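PDB 6RX9: tetracycline repressor protein class G from Acinetobacter baumannii, which represses the tetracycline resistance gene tetA by binding its operator DNA through a helix-turn-helix, and loses affinity for that DNA when tetracycline binds. Local coordinates for residues E73-F78 against S194-F199; V77-N82 against W132-V137; G7-A12 against R28-R33; L60-T65 against R87-S92. One frame throughout, in Å; residues are numbered along the deposited sequence.

Contact 1 (E73-F78 against S194-F199); sequences EDWRVF and SLIAGF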
# COMPACT_ATOMS: atom_id res chain seq x y z
N GLU A 73 -21.98 -19.72 0.43
CA GLU A 73 -20.53 -19.44 0.17
C GLU A 73 -19.82 -19.36 1.53
O GLU A 73 -20.36 -18.70 2.44
CB GLU A 73 -20.36 -18.19 -0.70
CG GLU A 73 -19.81 -16.97 0.02
CD GLU A 73 -19.47 -15.78 -0.87
OE1 GLU A 73 -19.05 -16.00 -2.02
OE2 GLU A 73 -19.64 -14.64 -0.41
N ASP A 74 -18.67 -20.01 1.66
CA ASP A 74 -17.88 -20.04 2.92
C ASP A 74 -17.00 -18.79 2.98
O ASP A 74 -16.87 -18.10 1.94
CB ASP A 74 -17.06 -21.33 3.05
CG ASP A 74 -15.76 -21.31 2.26
OD1 ASP A 74 -15.82 -20.96 1.06
OD2 ASP A 74 -14.71 -21.61 2.85
N TRP A 75 -16.43 -18.51 4.15
CA TRP A 75 -15.63 -17.29 4.45
C TRP A 75 -14.41 -17.19 3.52
O TRP A 75 -14.01 -16.05 3.22
CB TRP A 75 -15.23 -17.24 5.93
CG TRP A 75 -14.30 -18.33 6.37
CD1 TRP A 75 -14.64 -19.56 6.86
CD2 TRP A 75 -12.87 -18.27 6.40
NE1 TRP A 75 -13.51 -20.27 7.18
CE2 TRP A 75 -12.41 -19.50 6.91
CE3 TRP A 75 -11.93 -17.29 6.05
CZ2 TRP A 75 -11.05 -19.78 7.07
CZ3 TRP A 75 -10.59 -17.57 6.20
CH2 TRP A 75 -10.16 -18.80 6.70
N ARG A 76 -13.85 -18.32 3.09
CA ARG A 76 -12.61 -18.36 2.26
C ARG A 76 -12.91 -17.78 0.87
O ARG A 76 -12.11 -16.95 0.39
CB ARG A 76 -12.07 -19.79 2.15
CG ARG A 76 -11.67 -20.40 3.48
CD ARG A 76 -11.09 -21.80 3.31
NE ARG A 76 -11.31 -22.63 4.48
CZ ARG A 76 -12.25 -23.57 4.61
NH1 ARG A 76 -12.33 -24.26 5.73
NH2 ARG A 76 -13.10 -23.83 3.63
N VAL A 77 -14.02 -18.20 0.25
CA VAL A 77 -14.44 -17.73 -1.10
C VAL A 77 -14.82 -16.24 -1.00
O VAL A 77 -14.44 -15.49 -1.91
CB VAL A 77 -15.59 -18.59 -1.67
CG1 VAL A 77 -16.18 -17.99 -2.94
CG2 VAL A 77 -15.13 -20.02 -1.92
N PHE A 78 -15.52 -15.84 0.07
CA PHE A 78 -15.95 -14.44 0.31
C PHE A 78 -14.73 -13.51 0.34
O PHE A 78 -14.74 -12.50 -0.38
CB PHE A 78 -16.74 -14.30 1.61
CG PHE A 78 -16.98 -12.86 2.00
CD1 PHE A 78 -17.78 -12.05 1.21
CD2 PHE A 78 -16.40 -12.32 3.14
CE1 PHE A 78 -17.99 -10.72 1.55
CE2 PHE A 78 -16.62 -10.99 3.47
CZ PHE A 78 -17.41 -10.20 2.68
N SER A 194 -2.10 -17.45 0.65
CA SER A 194 -1.28 -17.58 1.88
C SER A 194 -1.97 -16.85 3.04
O SER A 194 -2.08 -17.43 4.13
CB SER A 194 0.12 -17.08 1.66
OG SER A 194 0.78 -17.86 0.68
N LEU A 195 -2.42 -15.62 2.82
CA LEU A 195 -3.11 -14.80 3.85
C LEU A 195 -4.35 -15.56 4.35
O LEU A 195 -4.51 -15.71 5.58
CB LEU A 195 -3.47 -13.44 3.24
CG LEU A 195 -3.83 -12.33 4.23
CD1 LEU A 195 -2.76 -12.18 5.31
CD2 LEU A 195 -4.03 -11.01 3.49
N ILE A 196 -5.18 -16.05 3.43
CA ILE A 196 -6.48 -16.73 3.76
C ILE A 196 -6.19 -18.06 4.46
O ILE A 196 -6.86 -18.35 5.47
CB ILE A 196 -7.36 -16.88 2.51
CG1 ILE A 196 -7.82 -15.51 2.00
CG2 ILE A 196 -8.54 -17.81 2.77
CD1 ILE A 196 -8.38 -15.52 0.60
N ALA A 197 -5.22 -18.85 3.97
CA ALA A 197 -4.79 -20.13 4.57
C ALA A 197 -4.34 -19.89 6.03
O ALA A 197 -4.67 -20.73 6.89
CB ALA A 197 -3.68 -20.75 3.76
N GLY A 198 -3.63 -18.78 6.28
CA GLY A 198 -3.16 -18.38 7.61
C GLY A 198 -4.30 -18.04 8.56
O GLY A 198 -4.17 -18.37 9.76
N PHE A 199 -5.36 -17.40 8.07
CA PHE A 199 -6.56 -17.04 8.87
C PHE A 199 -7.19 -18.31 9.47
O PHE A 199 -7.61 -18.25 10.64
CB PHE A 199 -7.59 -16.28 8.04
CG PHE A 199 -7.17 -14.90 7.59
CD1 PHE A 199 -6.28 -14.14 8.32
CD2 PHE A 199 -7.71 -14.36 6.43
CE1 PHE A 199 -5.91 -12.87 7.89
CE2 PHE A 199 -7.35 -13.09 6.01
CZ PHE A 199 -6.45 -12.35 6.74

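Contact 2 (V77-N82 against W132-V137); sequences VFLKEN and WALRAV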
# COMPACT_ATOMS: atom_id res chain seq x y z
N VAL A 77 -14.02 -18.20 0.25
CA VAL A 77 -14.44 -17.73 -1.10
C VAL A 77 -14.82 -16.24 -1.00
O VAL A 77 -14.44 -15.49 -1.91
CB VAL A 77 -15.59 -18.59 -1.67
CG1 VAL A 77 -16.18 -17.99 -2.94
CG2 VAL A 77 -15.13 -20.02 -1.92
N PHE A 78 -15.52 -15.84 0.07
CA PHE A 78 -15.95 -14.44 0.31
C PHE A 78 -14.73 -13.51 0.34
O PHE A 78 -14.74 -12.50 -0.38
CB PHE A 78 -16.74 -14.30 1.61
CG PHE A 78 -16.98 -12.86 2.00
CD1 PHE A 78 -17.78 -12.05 1.21
CD2 PHE A 78 -16.40 -12.32 3.14
CE1 PHE A 78 -17.99 -10.72 1.55
CE2 PHE A 78 -16.62 -10.99 3.47
CZ PHE A 78 -17.41 -10.20 2.68
N LEU A 79 -13.72 -13.84 1.16
CA LEU A 79 -12.51 -12.99 1.35
C LEU A 79 -11.71 -12.92 0.04
O LEU A 79 -11.24 -11.82 -0.30
CB LEU A 79 -11.65 -13.53 2.49
CG LEU A 79 -12.21 -13.33 3.90
CD1 LEU A 79 -11.24 -13.83 4.95
CD2 LEU A 79 -12.55 -11.86 4.15
N LYS A 80 -11.57 -14.05 -0.68
CA LYS A 80 -10.80 -14.11 -1.95
C LYS A 80 -11.50 -13.27 -3.02
O LYS A 80 -10.83 -12.42 -3.62
CB LYS A 80 -10.60 -15.55 -2.43
CG LYS A 80 -9.90 -15.66 -3.78
CD LYS A 80 -9.09 -16.92 -3.98
CE LYS A 80 -8.17 -16.83 -5.18
NZ LYS A 80 -7.34 -18.05 -5.33
N GLU A 81 -12.80 -13.50 -3.24
CA GLU A 81 -13.57 -12.79 -4.30
C GLU A 81 -13.62 -11.29 -3.98
O GLU A 81 -13.53 -10.49 -4.93
CB GLU A 81 -14.97 -13.39 -4.45
CG GLU A 81 -14.97 -14.77 -5.08
CD GLU A 81 -14.39 -14.85 -6.48
OE1 GLU A 81 -14.02 -15.96 -6.90
OE2 GLU A 81 -14.32 -13.80 -7.16
N ASN A 82 -13.72 -10.92 -2.70
CA ASN A 82 -13.70 -9.50 -2.24
C ASN A 82 -12.33 -8.89 -2.58
O ASN A 82 -12.30 -7.79 -3.15
CB ASN A 82 -14.00 -9.38 -0.74
CG ASN A 82 -14.07 -7.95 -0.27
OD1 ASN A 82 -13.09 -7.40 0.22
ND2 ASN A 82 -15.23 -7.32 -0.43
N TRP A 132 -9.46 -7.46 11.94
CA TRP A 132 -8.01 -7.54 11.62
C TRP A 132 -7.81 -8.25 10.28
O TRP A 132 -6.93 -7.81 9.51
CB TRP A 132 -7.23 -8.25 12.73
CG TRP A 132 -7.09 -7.47 14.00
CD1 TRP A 132 -7.31 -6.13 14.18
CD2 TRP A 132 -6.65 -7.97 15.27
NE1 TRP A 132 -7.06 -5.78 15.48
CE2 TRP A 132 -6.65 -6.89 16.17
CE3 TRP A 132 -6.26 -9.24 15.74
CZ2 TRP A 132 -6.28 -7.03 17.51
CZ3 TRP A 132 -5.90 -9.37 17.06
CH2 TRP A 132 -5.91 -8.28 17.93
N ALA A 133 -8.58 -9.30 10.01
CA ALA A 133 -8.52 -10.12 8.77
C ALA A 133 -8.98 -9.28 7.57
O ALA A 133 -8.26 -9.25 6.56
CB ALA A 133 -9.35 -11.37 8.93
N LEU A 134 -10.14 -8.63 7.68
CA LEU A 134 -10.70 -7.77 6.60
C LEU A 134 -9.69 -6.66 6.26
O LEU A 134 -9.45 -6.43 5.06
CB LEU A 134 -12.05 -7.19 7.06
CG LEU A 134 -13.20 -8.19 7.12
CD1 LEU A 134 -14.38 -7.62 7.89
CD2 LEU A 134 -13.63 -8.62 5.73
N ARG A 135 -9.11 -6.02 7.28
CA ARG A 135 -8.15 -4.90 7.12
C ARG A 135 -6.85 -5.43 6.50
O ARG A 135 -6.33 -4.76 5.58
CB ARG A 135 -7.94 -4.18 8.46
CG ARG A 135 -9.11 -3.29 8.84
CD ARG A 135 -8.94 -2.57 10.17
NE ARG A 135 -10.15 -1.83 10.52
CZ ARG A 135 -10.35 -1.19 11.68
NH1 ARG A 135 -9.42 -1.19 12.61
NH2 ARG A 135 -11.49 -0.56 11.89
N ALA A 136 -6.36 -6.58 6.96
CA ALA A 136 -5.11 -7.22 6.48
C ALA A 136 -5.21 -7.51 4.97
O ALA A 136 -4.23 -7.23 4.25
CB ALA A 136 -4.83 -8.48 7.26
N VAL A 137 -6.35 -8.04 4.51
CA VAL A 137 -6.61 -8.32 3.07
C VAL A 137 -6.48 -7.00 2.28
O VAL A 137 -5.77 -6.98 1.26
CB VAL A 137 -7.97 -9.00 2.86
CG1 VAL A 137 -8.37 -9.04 1.39
CG2 VAL A 137 -7.98 -10.41 3.44
O HOH W 1 -11.13 -7.07 3.02

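Contact 3 (G7-A12 against R28-R33); sequences GTVIAA and RKLAER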
# COMPACT_ATOMS: atom_id res chain seq x y z
N GLY A 7 -22.23 13.10 -12.11
CA GLY A 7 -22.07 11.85 -12.88
C GLY A 7 -21.41 12.11 -14.23
O GLY A 7 -20.47 11.37 -14.58
N THR A 8 -21.86 13.14 -14.95
CA THR A 8 -21.33 13.52 -16.29
C THR A 8 -19.89 14.03 -16.14
O THR A 8 -19.05 13.67 -16.99
CB THR A 8 -22.23 14.56 -16.96
OG1 THR A 8 -23.57 14.07 -16.95
CG2 THR A 8 -21.81 14.86 -18.38
N VAL A 9 -19.62 14.81 -15.09
CA VAL A 9 -18.28 15.40 -14.79
C VAL A 9 -17.26 14.28 -14.53
O VAL A 9 -16.17 14.31 -15.14
CB VAL A 9 -18.34 16.38 -13.60
CG1 VAL A 9 -16.96 16.86 -13.18
CG2 VAL A 9 -19.24 17.58 -13.90
N ILE A 10 -17.60 13.33 -13.66
CA ILE A 10 -16.64 12.27 -13.21
C ILE A 10 -16.40 11.27 -14.35
O ILE A 10 -15.27 10.76 -14.46
CB ILE A 10 -17.10 11.60 -11.90
CG1 ILE A 10 -17.01 12.59 -10.73
CG2 ILE A 10 -16.31 10.33 -11.63
CD1 ILE A 10 -15.61 13.04 -10.40
N ALA A 11 -17.42 10.98 -15.16
CA ALA A 11 -17.31 10.12 -16.36
C ALA A 11 -16.19 10.66 -17.27
O ALA A 11 -15.35 9.86 -17.71
CB ALA A 11 -18.62 10.04 -17.09
N ALA A 12 -16.17 11.98 -17.50
CA ALA A 12 -15.15 12.68 -18.32
C ALA A 12 -13.79 12.66 -17.62
O ALA A 12 -12.77 12.48 -18.31
CB ALA A 12 -15.61 14.09 -18.60
N ARG A 28 -8.89 22.59 -14.87
CA ARG A 28 -8.95 23.42 -16.11
C ARG A 28 -9.05 22.50 -17.33
O ARG A 28 -9.90 22.78 -18.20
CB ARG A 28 -7.73 24.34 -16.21
CG ARG A 28 -7.86 25.40 -17.29
CD ARG A 28 -9.14 26.22 -17.17
NE ARG A 28 -9.25 27.22 -18.22
CZ ARG A 28 -8.62 28.39 -18.24
NH1 ARG A 28 -8.81 29.22 -19.25
NH2 ARG A 28 -7.80 28.73 -17.26
N LYS A 29 -8.24 21.44 -17.39
CA LYS A 29 -8.25 20.45 -18.50
C LYS A 29 -9.60 19.72 -18.53
O LYS A 29 -10.10 19.45 -19.65
CB LYS A 29 -7.08 19.47 -18.37
CG LYS A 29 -5.72 20.05 -18.74
CD LYS A 29 -4.57 19.12 -18.44
CE LYS A 29 -3.23 19.73 -18.79
NZ LYS A 29 -2.11 18.83 -18.39
N LEU A 30 -10.17 19.43 -17.36
CA LEU A 30 -11.49 18.76 -17.22
C LEU A 30 -12.59 19.65 -17.83
O LEU A 30 -13.37 19.13 -18.65
CB LEU A 30 -11.76 18.47 -15.74
CG LEU A 30 -13.07 17.75 -15.43
CD1 LEU A 30 -13.28 16.56 -16.34
CD2 LEU A 30 -13.11 17.32 -13.97
N ALA A 31 -12.64 20.92 -17.44
CA ALA A 31 -13.63 21.92 -17.92
C ALA A 31 -13.59 21.97 -19.45
O ALA A 31 -14.67 21.95 -20.08
CB ALA A 31 -13.36 23.27 -17.31
N GLU A 32 -12.38 22.03 -20.03
CA GLU A 32 -12.13 22.09 -21.49
C GLU A 32 -12.72 20.85 -22.17
O GLU A 32 -13.43 21.01 -23.18
CB GLU A 32 -10.62 22.22 -21.76
CG GLU A 32 -10.27 22.34 -23.24
CD GLU A 32 -8.79 22.48 -23.54
OE1 GLU A 32 -7.97 22.02 -22.71
OE2 GLU A 32 -8.45 23.04 -24.60
N ARG A 33 -12.44 19.66 -21.61
CA ARG A 33 -12.92 18.35 -22.12
C ARG A 33 -14.45 18.32 -22.13
O ARG A 33 -15.03 17.80 -23.11
CB ARG A 33 -12.32 17.21 -21.28
CG ARG A 33 -12.83 15.82 -21.63
CD ARG A 33 -12.64 15.45 -23.09
NE ARG A 33 -11.26 15.57 -23.52
CZ ARG A 33 -10.31 14.64 -23.36
NH1 ARG A 33 -9.09 14.87 -23.80
NH2 ARG A 33 -10.59 13.49 -22.76

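Contact 4 (L60-T65 against R87-S92); sequences LAERHT and RTALLS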
# COMPACT_ATOMS: atom_id res chain seq x y z
N LEU A 60 -14.25 2.40 -6.44
CA LEU A 60 -14.57 1.25 -5.55
C LEU A 60 -15.92 0.61 -5.91
O LEU A 60 -16.34 -0.30 -5.16
CB LEU A 60 -14.56 1.73 -4.09
CG LEU A 60 -13.22 2.27 -3.58
CD1 LEU A 60 -13.30 2.59 -2.10
CD2 LEU A 60 -12.10 1.28 -3.86
N ALA A 61 -16.56 1.03 -7.01
CA ALA A 61 -17.85 0.50 -7.50
C ALA A 61 -17.80 -1.03 -7.63
O ALA A 61 -18.71 -1.70 -7.10
CB ALA A 61 -18.21 1.14 -8.82
N GLU A 62 -16.76 -1.56 -8.30
CA GLU A 62 -16.54 -3.01 -8.55
C GLU A 62 -16.51 -3.78 -7.22
O GLU A 62 -17.06 -4.90 -7.18
CB GLU A 62 -15.26 -3.22 -9.37
CG GLU A 62 -14.75 -4.65 -9.42
CD GLU A 62 -15.61 -5.65 -10.18
OE1 GLU A 62 -16.63 -5.22 -10.76
OE2 GLU A 62 -15.25 -6.84 -10.20
N ARG A 63 -15.88 -3.21 -6.18
CA ARG A 63 -15.72 -3.87 -4.85
C ARG A 63 -17.08 -3.96 -4.14
O ARG A 63 -17.30 -4.98 -3.46
CB ARG A 63 -14.70 -3.13 -3.98
CG ARG A 63 -14.15 -4.00 -2.86
CD ARG A 63 -13.39 -3.26 -1.77
NE ARG A 63 -12.76 -4.19 -0.85
CZ ARG A 63 -11.94 -3.87 0.15
NH1 ARG A 63 -11.44 -4.82 0.92
NH2 ARG A 63 -11.61 -2.60 0.37
N HIS A 64 -17.95 -2.96 -4.30
CA HIS A 64 -19.28 -2.89 -3.64
C HIS A 64 -20.17 -4.07 -4.06
O HIS A 64 -21.03 -4.48 -3.26
CB HIS A 64 -19.98 -1.55 -3.92
CG HIS A 64 -19.21 -0.35 -3.48
ND1 HIS A 64 -18.47 -0.34 -2.31
CD2 HIS A 64 -19.07 0.87 -4.03
CE1 HIS A 64 -17.90 0.84 -2.17
NE2 HIS A 64 -18.25 1.60 -3.22
N THR A 65 -19.97 -4.60 -5.28
CA THR A 65 -20.75 -5.73 -5.85
C THR A 65 -20.37 -7.04 -5.13
O THR A 65 -21.20 -7.98 -5.17
CB THR A 65 -20.54 -5.86 -7.37
OG1 THR A 65 -19.19 -6.23 -7.62
CG2 THR A 65 -20.87 -4.59 -8.12
N ARG A 87 -8.79 -5.45 -6.11
CA ARG A 87 -7.60 -5.37 -7.00
C ARG A 87 -8.03 -4.89 -8.39
O ARG A 87 -7.38 -3.97 -8.93
CB ARG A 87 -6.89 -6.72 -7.09
CG ARG A 87 -5.70 -6.71 -8.03
CD ARG A 87 -5.00 -8.05 -8.07
NE ARG A 87 -3.80 -8.01 -8.90
CZ ARG A 87 -3.59 -8.75 -9.99
NH1 ARG A 87 -4.51 -9.61 -10.41
NH2 ARG A 87 -2.45 -8.63 -10.65
N THR A 88 -9.08 -5.48 -8.96
CA THR A 88 -9.62 -5.14 -10.30
C THR A 88 -10.02 -3.66 -10.32
O THR A 88 -9.67 -2.97 -11.30
CB THR A 88 -10.80 -6.04 -10.68
OG1 THR A 88 -10.36 -7.40 -10.54
CG2 THR A 88 -11.31 -5.80 -12.08
N ALA A 89 -10.69 -3.18 -9.26
CA ALA A 89 -11.18 -1.79 -9.11
C ALA A 89 -10.00 -0.81 -9.14
O ALA A 89 -10.12 0.23 -9.82
CB ALA A 89 -11.96 -1.65 -7.83
N LEU A 90 -8.91 -1.11 -8.43
CA LEU A 90 -7.71 -0.22 -8.36
C LEU A 90 -6.94 -0.27 -9.69
O LEU A 90 -6.35 0.76 -10.06
CB LEU A 90 -6.83 -0.61 -7.17
CG LEU A 90 -7.43 -0.36 -5.79
CD1 LEU A 90 -6.44 -0.75 -4.70
CD2 LEU A 90 -7.85 1.09 -5.63
N LEU A 91 -6.94 -1.42 -10.38
CA LEU A 91 -6.21 -1.61 -11.66
C LEU A 91 -7.02 -1.03 -12.84
O LEU A 91 -6.41 -0.87 -13.91
CB LEU A 91 -5.93 -3.10 -11.89
CG LEU A 91 -4.78 -3.70 -11.08
CD1 LEU A 91 -4.72 -5.21 -11.29
CD2 LEU A 91 -3.45 -3.07 -11.45
N SER A 92 -8.31 -0.73 -12.65
CA SER A 92 -9.25 -0.36 -13.74
C SER A 92 -8.90 1.02 -14.32
O SER A 92 -9.33 1.29 -15.46
CB SER A 92 -10.69 -0.41 -13.28
OG SER A 92 -10.98 0.62 -12.34

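Contact 1 (E73-F78 against S194-F199)
R76 and I196 mark the closest approach of the two backbones, their CA atoms 6.5 Å apart where the first turn of helix 75-91 meets helix 185-202 near its C-terminal end. D74 occupies the N-cap of helix 75-91: OD2 and OD1 accept weak bonds from the amides of R76 and V77, and an aspartate suits the place because its short carboxylate folds back on amides that have no earlier turn to bond to. The same OD2 forms a salt bridge with R76 NH2 at 2.9 Å, and R76 NE pairs with E200, so the guanidinium group ties the cap to the opposite helix.

W75 and I196 carry the apolar part of the contact in nearly equal shares. The CG of W75 sits between the backbone N and the carbonyl carbon (chi1 65°), a crowded position that brings the six-membered ring up against helix 185-202. There CZ3 touches F199 CB at 3.7 Å, while the carbonyl O of I196 lies near the ring plane at the indole edge, 3.6 Å from CH2. One indole face is covered by the aliphatic part of R76, whose CG lies over the ring centre.

These helices belong to the ligand-binding and dimerisation core of the TetR fold. Helix 185-202 also packs against the second subunit, where F199 meets S194 of that neighbouring chain.

The branched side chain of I196 sets CG2 against both W75 CZ3 (4.0 Å) and R76 CB, and CD1 against the carbonyl O of R76. F125 adds an edge-to-face ring contact to W75.

Contact 2 (V77-N82 against W132-V137)
L79 and L134 meet through one methyl group each, CD2 to CD2 at 3.8 Å, with their side chains crossing at about a right angle. Both leucines carry CG anti to the carbonyl carbon (chi1 -72° in each), and their forked ends span segment axes whose closest approach is 11.0 Å. The same CD2 of L134 is brushed more loosely by F78 CE2 at 4.4 Å, and V137 CG1 rests against the carbonyl O of L79.

A polar link runs beside this apolar patch. One water donates to the backbone O of L134 at 2.7 Å and, weakly, to N82 OD1 at 3.4 Å. R63 NH1 also donates to OD1, and N82 ND2 bonds to the carbonyl O of R66, so both ends of the amide are engaged.

Further out, Q116 packs on F78, N82 and L134, and F199 of helix 185-202 covers A133 and V137. The segments run roughly parallel, at 29°, in the helical core that houses the drug pocket of TetR repressors; N82 probably binds tetracycline.

Leucine and valine methyls thus provide contact without directional bonding, whereas the buried amide of N82 is oriented by polar partners on both its oxygen and its nitrogen.

Contact 3 (G7-A12 against R28-R33)
L30 makes the principal apolar contact with helix 6-20, setting CD2 against V9 and CD1 over A12 and the backbone of V9. CD2 meets V9 CG1 at 4.0 Å, the two side chains crossing at about a right angle, while CD1 reaches A12 CB at 4.1 Å. The leucine can do this because its CG stands anti to the backbone N (chi1 -179°), which brings the fork up to the other helix. A forked side chain suits a position facing both V9 and A12, three residues apart on one side of a helix. The small methyl of A12 lets the backbones come near: the CA atoms of A12 and R33 are 7.2 Å apart.

The segment axes approach to 10.1 Å and are inclined at 109°, so the helices cross steeply and touch over a short length. Helix 27-34 is the first helix of the helix-turn-helix that binds DNA, and helix 38-42 follows it as the recognition helix. Helix 6-20 packs across this pair. L41 of helix 38-42 touches both V9 and L30, placing the contact in the small hydrophobic core of the DNA-binding domain, and L51 of helix 48-59 also packs on L30.

Contacts of apolar carbon with polar residues or backbone complete the interface. The carbonyl O of V9 lies 3.9 Å from L30 CD1. At the margin, R33 lays CG 4.5 Å from A12 CB, using the aliphatic part of its chain against the alanine. Its guanidinium group turns to another partner, with NH1 forming a salt bridge to E19 farther along helix 6-20.

Contact 4 (L60-T65 against R87-S92)
E62 and A89 provide the closest van der Waals contact, CB to CB at 4.0 Å, where their CA atoms come within 5.5 Å. Alanine suits this spot, since its single methyl lets the short, irregular helical turn 61-64 lie close to the end of helix 75-91. E62 adds a second touch at the margin: CG lies 4.4 Å from T88 CB. The glutamate chain starts with CG anti to the backbone N (chi1 167°) and then bends at chi2 (68°), so its aliphatic carbons lie against the neighbouring helix. The hydroxyl of T88 is engaged within its own helix by the carbonyl O of L84.

Hydroxyl-to-carbonyl hydrogen bonds are found on each side of the interface. T65 OG1 donates to the carbonyl O of E62 at 2.5 Å, a very short distance on which little should rest. In the other segment S92 OG donates to the carbonyl O of A89 at 2.7 Å. Small hydroxyl side chains fit these places because they can fold back onto a carbonyl three residues earlier.

In TetR repressors this region connects the DNA-binding domain to the ligand-binding core. H64 probably contacts tetracycline, and the carbonyl O of L60 lies over the centre of its imidazole face, 3.1 Å above the plane. The side chains of L60 and L90, one from each segment, both pack on H100, a probable magnesium ligand, which ties the contact to the site.

R63 reaches past the interface, where it hydrogen-bonds S138 and makes a cation-pi interaction with F86.

From the N terminus, contact 3 comes first, closing a short loop within the DNA-binding domain before the other contacts begin. Contact 4 opens at 60-65 and closes at 87-92, joining the connecting region to helix 75-91. Contacts 1 and 2 start inside that span on the same helix, sharing V77 and F78, but close much later, at 194-199 and 132-137; both therefore cross contact 4, while contact 2 lies within the sequence span of contact 1. They join helix 75-91 to helices 185-202 and 127-155, both of which touch the second subunit. These two contacts touch directly, and contacts 2 and 4 touch. Contact 3 remains separate, its centre about 40 Å from that of contact 1.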